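Local coordinates for hypothetical protein SA0798 (Staphylococcus aureus subsp. aureus N315, PDB 1XG8), which is of unknown function but belongs to the DUF1462 family and has a thioredoxin-like fold, at residues D33-L38 and K98-F103; Y80-I83 and E88-A91. All blocks are in the same frame, centred on the assembly; numbering follows the deposited sequence.

How the interactions relate
Both contacts belong to one thioredoxin-like layered fold, their centres about 11 Å apart. Interaction 2 pairs strands 82-85 and 88-92, the hairpin at one side of the four-stranded mixed sheet, while interaction 1 joins helices 28-42 and 97-110, which pack on that sheet. Along the chain helix 28-42 comes first, then, after strand 48-54 and helix 64-74, the hairpin, then helix 97-110, so the helix contact spans the sequence that holds the hairpin. They also meet directly: Ile83 CD1 lies 3.6 Å from Leu35 CD2 and 3.7 Å from Ile100 CD1. One hydrophobic layer thus ties both helices to the hairpin, and the C-terminal helix follows its last strand.

Interaction 1. Residues D33-L38 and K98-F103; sequences DWLQPL and KQITRF
Two helices of the thioredoxin-like fold, 28-42 and the C-terminal 97-110, meet here through Ile100, which faces Trp34, Leu35 and Leu38. The segment axes come no nearer than 12.1 Å and cross at -42°, with their N-to-C directions running broadly the same way. At that spacing the backbones stay well apart, and the closest CA atoms, those of Leu35 and Ile100, are 8.8 Å from each other. Side chains therefore bridge the gap; the buried surface is modest, 134 Å², and the contacts within it are apolar, with no hydrogen bond between the segments.

Ile100 divides its branches between the partners. Its CG2 methyl lies 3.9 Å from Leu35 CD1 and, more loosely, 4.5 Å from Leu38 CD2. The other branch serves the indole: Ile100 CG1 is 4.2 Å from Trp34 CH2, at the far end of the six-membered ring, and approaches that ring obliquely. With chi1 at -51°, CG1 stands opposite the carbonyl carbon and CG2 opposite the backbone N, which spreads the two branches over different neighbours on helix 28-42.

One turn apart on their own helix, Trp34 and Leu38 also pack against each other. Leu38 CD2 sits 3.6 Å above one face of the indole, offset toward its rim, so this methyl rests on the ring and lies only loosely against Ile100. Thr97, at the start of the C-terminal helix, packs against both Trp34 and Leu38. On the sheet side, Leu35 and Ile100 both touch Ile83 of strand 82-85, and Ile100 reaches Val90 of strand 88-92. Two helices on one side of a mixed beta sheet, joined by apolar side chains, form one of the two helical layers of the alpha/beta/alpha thioredoxin-like fold, with helix 64-74 on the other face.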
ATOM      1  N   ASP A  33      -8.037   5.374   2.719  1.00 31.38           N
ATOM      2  CA  ASP A  33      -9.211   6.021   2.154  1.00 33.49           C
ATOM      3  C   ASP A  33      -8.848   6.934   0.998  1.00 33.48           C
ATOM      4  O   ASP A  33      -9.650   7.148   0.095  1.00 35.23           O
ATOM      5  CB  ASP A  33      -9.924   6.838   3.222  1.00 35.86           C
ATOM      6  CG  ASP A  33     -10.656   5.973   4.211  1.00 38.81           C
ATOM      7  OD1 ASP A  33     -11.076   6.507   5.262  1.00 40.79           O
ATOM      8  OD2 ASP A  33     -10.817   4.763   3.928  1.00 41.14           O
ATOM      9  N   TRP A  34      -7.639   7.482   1.045  1.00 32.53           N
ATOM     10  CA  TRP A  34      -7.140   8.390   0.018  1.00 29.72           C
ATOM     11  C   TRP A  34      -6.745   7.641  -1.244  1.00 28.84           C
ATOM     12  O   TRP A  34      -7.057   8.049  -2.357  1.00 27.86           O
ATOM     13  CB  TRP A  34      -5.937   9.123   0.584  1.00 27.75           C
ATOM     14  CG  TRP A  34      -5.037   9.742  -0.413  1.00 27.05           C
ATOM     15  CD1 TRP A  34      -5.208  10.938  -1.045  1.00 25.38           C
ATOM     16  CD2 TRP A  34      -3.751   9.253  -0.812  1.00 25.79           C
ATOM     17  NE1 TRP A  34      -4.101  11.233  -1.798  1.00 24.68           N
ATOM     18  CE2 TRP A  34      -3.190  10.217  -1.673  1.00 26.00           C
ATOM     19  CE3 TRP A  34      -3.016   8.097  -0.516  1.00 25.28           C
ATOM     20  CZ2 TRP A  34      -1.921  10.063  -2.244  1.00 25.70           C
ATOM     21  CZ3 TRP A  34      -1.751   7.940  -1.084  1.00 25.21           C
ATOM     22  CH2 TRP A  34      -1.218   8.920  -1.937  1.00 26.56           C
ATOM     23  N   LEU A  35      -6.056   6.531  -1.041  1.00 28.91           N
ATOM     24  CA  LEU A  35      -5.568   5.688  -2.121  1.00 31.09           C
ATOM     25  C   LEU A  35      -6.671   5.231  -3.086  1.00 32.08           C
ATOM     26  O   LEU A  35      -6.501   5.267  -4.309  1.00 32.39           O
ATOM     27  CB  LEU A  35      -4.867   4.479  -1.502  1.00 30.55           C
ATOM     28  CG  LEU A  35      -3.817   3.709  -2.283  1.00 29.83           C
ATOM     29  CD1 LEU A  35      -2.716   4.637  -2.771  1.00 28.94           C
ATOM     30  CD2 LEU A  35      -3.254   2.650  -1.365  1.00 30.16           C
ATOM     31  N   GLN A  36      -7.806   4.818  -2.534  1.00 32.12           N
ATOM     32  CA  GLN A  36      -8.910   4.338  -3.345  1.00 32.30           C
ATOM     33  C   GLN A  36      -9.407   5.320  -4.402  1.00 33.25           C
ATOM     34  O   GLN A  36      -9.472   4.974  -5.577  1.00 35.07           O
ATOM     35  CB  GLN A  36     -10.052   3.865  -2.434  1.00 33.01           C
ATOM     36  CG  GLN A  36      -9.809   2.458  -1.876  1.00 34.83           C
ATOM     37  CD  GLN A  36     -10.453   2.199  -0.523  1.00 36.56           C
ATOM     38  OE1 GLN A  36     -10.176   2.895   0.447  1.00 38.91           O
ATOM     39  NE2 GLN A  36     -11.301   1.181  -0.450  1.00 36.77           N
ATOM     40  N   PRO A  37      -9.752   6.560  -4.014  1.00 33.57           N
ATOM     41  CA  PRO A  37     -10.234   7.521  -5.015  1.00 33.03           C
ATOM     42  C   PRO A  37      -9.127   7.909  -5.971  1.00 32.52           C
ATOM     43  O   PRO A  37      -9.343   8.038  -7.164  1.00 33.44           O
ATOM     44  CB  PRO A  37     -10.691   8.708  -4.172  1.00 32.46           C
ATOM     45  CG  PRO A  37     -11.049   8.090  -2.876  1.00 32.56           C
ATOM     46  CD  PRO A  37      -9.918   7.113  -2.663  1.00 33.09           C
ATOM     47  N   LEU A  38      -7.936   8.105  -5.424  1.00 33.04           N
ATOM     48  CA  LEU A  38      -6.770   8.473  -6.212  1.00 31.97           C
ATOM     49  C   LEU A  38      -6.616   7.583  -7.444  1.00 32.77           C
ATOM     50  O   LEU A  38      -6.578   8.064  -8.571  1.00 31.43           O
ATOM     51  CB  LEU A  38      -5.514   8.347  -5.351  1.00 32.23           C
ATOM     52  CG  LEU A  38      -4.178   8.695  -6.009  1.00 30.98           C
ATOM     53  CD1 LEU A  38      -4.107  10.196  -6.237  1.00 31.02           C
ATOM     54  CD2 LEU A  38      -3.027   8.226  -5.121  1.00 31.61           C
ATOM     55  N   LYS A  98       3.569  10.604  -6.028  1.00 24.94           N
ATOM     56  CA  LYS A  98       4.406  10.200  -7.152  1.00 26.47           C
ATOM     57  C   LYS A  98       4.923   8.777  -6.997  1.00 26.93           C
ATOM     58  O   LYS A  98       5.087   8.072  -7.990  1.00 29.05           O
ATOM     59  CB  LYS A  98       5.588  11.153  -7.311  1.00 27.54           C
ATOM     60  CG  LYS A  98       5.197  12.521  -7.841  1.00 33.04           C
ATOM     61  CD  LYS A  98       4.572  12.429  -9.234  1.00 36.65           C
ATOM     62  CE  LYS A  98       4.021  13.778  -9.690  1.00 38.48           C
ATOM     63  NZ  LYS A  98       5.068  14.831  -9.693  1.00 41.27           N
ATOM     64  N   GLN A  99       5.190   8.359  -5.762  1.00 25.99           N
ATOM     65  CA  GLN A  99       5.664   7.000  -5.506  1.00 27.10           C
ATOM     66  C   GLN A  99       4.611   5.998  -5.975  1.00 26.58           C
ATOM     67  O   GLN A  99       4.934   4.969  -6.572  1.00 27.74           O
ATOM     68  CB  GLN A  99       5.896   6.764  -4.019  1.00 26.64           C
ATOM     69  CG  GLN A  99       6.893   7.674  -3.378  1.00 31.62           C
ATOM     70  CD  GLN A  99       7.257   7.189  -1.996  1.00 34.06           C
ATOM     71  OE1 GLN A  99       7.876   6.129  -1.850  1.00 37.66           O
ATOM     72  NE2 GLN A  99       6.863   7.945  -0.970  1.00 32.76           N
ATOM     73  N   ILE A 100       3.352   6.304  -5.680  1.00 24.10           N
ATOM     74  CA  ILE A 100       2.256   5.450  -6.078  1.00 23.42           C
ATOM     75  C   ILE A 100       2.088   5.478  -7.596  1.00 23.47           C
ATOM     76  O   ILE A 100       1.996   4.428  -8.233  1.00 24.57           O
ATOM     77  CB  ILE A 100       0.916   5.896  -5.453  1.00 22.41           C
ATOM     78  CG1 ILE A 100       1.065   6.086  -3.942  1.00 21.07           C
ATOM     79  CG2 ILE A 100      -0.159   4.862  -5.772  1.00 20.38           C
ATOM     80  CD1 ILE A 100       1.599   4.897  -3.236  1.00 19.67           C
ATOM     81  N   THR A 101       2.055   6.670  -8.183  1.00 21.89           N
ATOM     82  CA  THR A 101       1.859   6.770  -9.625  1.00 20.96           C
ATOM     83  C   THR A 101       3.031   6.258 -10.454  1.00 20.19           C
ATOM     84  O   THR A 101       2.837   5.537 -11.437  1.00 19.88           O
ATOM     85  CB  THR A 101       1.519   8.226 -10.055  1.00 20.75           C
ATOM     86  OG1 THR A 101       2.559   9.119  -9.639  1.00 20.76           O
ATOM     87  CG2 THR A 101       0.190   8.650  -9.446  1.00 20.22           C
ATOM     88  N   ARG A 102       4.245   6.613 -10.063  1.00 18.30           N
ATOM     89  CA  ARG A 102       5.395   6.155 -10.816  1.00 18.94           C
ATOM     90  C   ARG A 102       5.544   4.641 -10.771  1.00 18.35           C
ATOM     91  O   ARG A 102       6.063   4.040 -11.703  1.00 18.81           O
ATOM     92  CB  ARG A 102       6.666   6.843 -10.316  1.00 19.81           C
ATOM     93  CG  ARG A 102       6.716   8.315 -10.689  1.00 20.12           C
ATOM     94  CD  ARG A 102       7.975   8.994 -10.197  1.00 22.90           C
ATOM     95  NE  ARG A 102       7.975  10.410 -10.559  1.00 27.16           N
ATOM     96  CZ  ARG A 102       8.964  11.260 -10.290  1.00 29.88           C
ATOM     97  NH1 ARG A 102      10.049  10.845  -9.649  1.00 32.15           N
ATOM     98  NH2 ARG A 102       8.871  12.528 -10.671  1.00 30.53           N
ATOM     99  N   PHE A 103       5.090   4.023  -9.689  1.00 19.38           N
ATOM    100  CA  PHE A 103       5.173   2.570  -9.562  1.00 18.44           C
ATOM    101  C   PHE A 103       4.234   1.922 -10.587  1.00 17.62           C
ATOM    102  O   PHE A 103       4.600   0.964 -11.259  1.00 16.87           O
ATOM    103  CB  PHE A 103       4.775   2.128  -8.151  1.00 19.55           C
ATOM    104  CG  PHE A 103       4.883   0.642  -7.925  1.00 20.48           C
ATOM    105  CD1 PHE A 103       6.095   0.067  -7.557  1.00 20.65           C
ATOM    106  CD2 PHE A 103       3.771  -0.189  -8.099  1.00 20.74           C
ATOM    107  CE1 PHE A 103       6.204  -1.320  -7.361  1.00 20.56           C
ATOM    108  CE2 PHE A 103       3.868  -1.578  -7.907  1.00 20.86           C
ATOM    109  CZ  PHE A 103       5.090  -2.144  -7.535  1.00 20.47           C
TER

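Interaction 2. Residues Y80-I83 and E88-A91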
ATOM      1  N   TYR A  80       4.791   2.217   8.834  1.00 23.20           N
ATOM      2  CA  TYR A  80       3.427   2.069   8.353  1.00 21.38           C
ATOM      3  C   TYR A  80       2.774   3.448   8.490  1.00 20.87           C
ATOM      4  O   TYR A  80       3.178   4.256   9.329  1.00 19.35           O
ATOM      5  CB  TYR A  80       2.678   0.993   9.148  1.00 19.98           C
ATOM      6  CG  TYR A  80       2.422   1.359  10.585  1.00 21.31           C
ATOM      7  CD1 TYR A  80       1.347   2.180  10.938  1.00 20.74           C
ATOM      8  CD2 TYR A  80       3.266   0.905  11.594  1.00 22.21           C
ATOM      9  CE1 TYR A  80       1.121   2.537  12.254  1.00 21.41           C
ATOM     10  CE2 TYR A  80       3.049   1.259  12.917  1.00 24.46           C
ATOM     11  CZ  TYR A  80       1.974   2.075  13.237  1.00 23.36           C
ATOM     12  OH  TYR A  80       1.767   2.420  14.546  1.00 27.63           O
ATOM     13  N   PRO A  81       1.762   3.739   7.660  1.00 21.06           N
ATOM     14  CA  PRO A  81       1.213   2.852   6.625  1.00 20.45           C
ATOM     15  C   PRO A  81       2.220   2.273   5.638  1.00 19.44           C
ATOM     16  O   PRO A  81       3.172   2.936   5.249  1.00 18.00           O
ATOM     17  CB  PRO A  81       0.187   3.740   5.919  1.00 21.54           C
ATOM     18  CG  PRO A  81       0.777   5.119   6.074  1.00 22.29           C
ATOM     19  CD  PRO A  81       1.203   5.097   7.527  1.00 21.31           C
ATOM     20  N   LEU A  82       2.002   1.017   5.262  1.00 19.52           N
ATOM     21  CA  LEU A  82       2.839   0.354   4.272  1.00 19.73           C
ATOM     22  C   LEU A  82       1.890  -0.009   3.136  1.00 17.92           C
ATOM     23  O   LEU A  82       0.827  -0.590   3.368  1.00 16.68           O
ATOM     24  CB  LEU A  82       3.484  -0.916   4.836  1.00 21.70           C
ATOM     25  CG  LEU A  82       4.218  -1.816   3.824  1.00 24.03           C
ATOM     26  CD1 LEU A  82       5.494  -1.158   3.335  1.00 25.58           C
ATOM     27  CD2 LEU A  82       4.552  -3.142   4.488  1.00 26.70           C
ATOM     28  N   ILE A  83       2.261   0.360   1.916  1.00 15.62           N
ATOM     29  CA  ILE A  83       1.440   0.061   0.759  1.00 14.99           C
ATOM     30  C   ILE A  83       2.110  -0.994  -0.103  1.00 15.29           C
ATOM     31  O   ILE A  83       3.312  -0.914  -0.363  1.00 14.49           O
ATOM     32  CB  ILE A  83       1.223   1.316  -0.132  1.00 15.73           C
ATOM     33  CG1 ILE A  83       0.561   2.432   0.676  1.00 15.47           C
ATOM     34  CG2 ILE A  83       0.362   0.951  -1.334  1.00 13.93           C
ATOM     35  CD1 ILE A  83       0.041   3.591  -0.152  1.00 12.63           C
ATOM     36  N   GLU A  88       3.960  -6.585  -3.832  1.00 25.45           N
ATOM     37  CA  GLU A  88       5.236  -5.926  -4.071  1.00 26.35           C
ATOM     38  C   GLU A  88       5.296  -4.639  -3.249  1.00 25.89           C
ATOM     39  O   GLU A  88       4.297  -3.923  -3.142  1.00 25.10           O
ATOM     40  CB  GLU A  88       5.389  -5.594  -5.555  1.00 28.62           C
ATOM     41  CG  GLU A  88       5.216  -6.781  -6.482  1.00 32.83           C
ATOM     42  CD  GLU A  88       5.296  -6.388  -7.945  1.00 35.87           C
ATOM     43  OE1 GLU A  88       4.496  -5.529  -8.389  1.00 37.62           O
ATOM     44  OE2 GLU A  88       6.163  -6.941  -8.655  1.00 39.06           O
ATOM     45  N   TYR A  89       6.461  -4.348  -2.671  1.00 24.27           N
ATOM     46  CA  TYR A  89       6.637  -3.141  -1.873  1.00 24.16           C
ATOM     47  C   TYR A  89       6.507  -1.896  -2.736  1.00 24.53           C
ATOM     48  O   TYR A  89       7.152  -1.783  -3.779  1.00 23.38           O
ATOM     49  CB  TYR A  89       8.011  -3.127  -1.209  1.00 24.56           C
ATOM     50  CG  TYR A  89       8.387  -1.775  -0.630  1.00 26.32           C
ATOM     51  CD1 TYR A  89       7.756  -1.277   0.512  1.00 25.66           C
ATOM     52  CD2 TYR A  89       9.350  -0.977  -1.251  1.00 26.67           C
ATOM     53  CE1 TYR A  89       8.074  -0.018   1.017  1.00 26.25           C
ATOM     54  CE2 TYR A  89       9.676   0.277  -0.756  1.00 26.15           C
ATOM     55  CZ  TYR A  89       9.037   0.751   0.374  1.00 27.09           C
ATOM     56  OH  TYR A  89       9.360   1.993   0.849  1.00 25.07           O
ATOM     57  N   VAL A  90       5.674  -0.961  -2.292  1.00 24.13           N
ATOM     58  CA  VAL A  90       5.481   0.289  -3.014  1.00 23.01           C
ATOM     59  C   VAL A  90       5.936   1.488  -2.181  1.00 22.45           C
ATOM     60  O   VAL A  90       6.797   2.244  -2.611  1.00 23.47           O
ATOM     61  CB  VAL A  90       4.005   0.470  -3.424  1.00 22.46           C
ATOM     62  CG1 VAL A  90       3.794   1.847  -4.021  1.00 22.24           C
ATOM     63  CG2 VAL A  90       3.618  -0.601  -4.433  1.00 20.39           C
ATOM     64  N   ALA A  91       5.372   1.650  -0.985  1.00 22.83           N
ATOM     65  CA  ALA A  91       5.720   2.775  -0.110  1.00 21.91           C
ATOM     66  C   ALA A  91       5.391   2.508   1.366  1.00 21.35           C
ATOM     67  O   ALA A  91       4.433   1.803   1.679  1.00 21.58           O
ATOM     68  CB  ALA A  91       4.986   4.042  -0.588  1.00 19.62           C
TER
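Ile83 and Ala91 form an antiparallel hydrogen-bonded pair in the hairpin of strands 82-85 and 88-92, and both polar backbone atoms of Ile83 are used. Its N donates to Ala91 O at 2.6 Å, a short bond that is nearly straight (173° at the hydrogen). Ile83 O accepts two N-H groups: Val90 N at 3.0 Å, tilted 20° from the carbonyl plane, and Ala91 N at 3.3 Å, a weak bond. This is a classic beta bulge, marked by the helix-like psi of Val90, -57°.

Ala91 O also receives a CA-H contact from Leu82 CA at 3.4 Å. Pro81, after a cis peptide bond and with no N-H to give, can take part only through its O in the backbone bond with Gly93, just beyond the paired residues; Leu82 bonds on its other flank to Tyr13 of strand 8-14. A cis-proline just before this strand is a hallmark of thioredoxin-like folds.

Leu82 CD1 meets the edge of the Tyr89 ring, 3.6 Å from CD1 of Tyr89; the two side chains cross at about a right angle. Tyr89 OH is hydrogen-bonded to Asp92, and the Glu88 carboxylate forms a salt bridge with Lys107. The bulge thus sets two residues of 88-91 against one of 80-83, with Ile83 O gripped twice, once weakly, while the Glu88-Lys107 pair adds an ionic tie to helix 97-110.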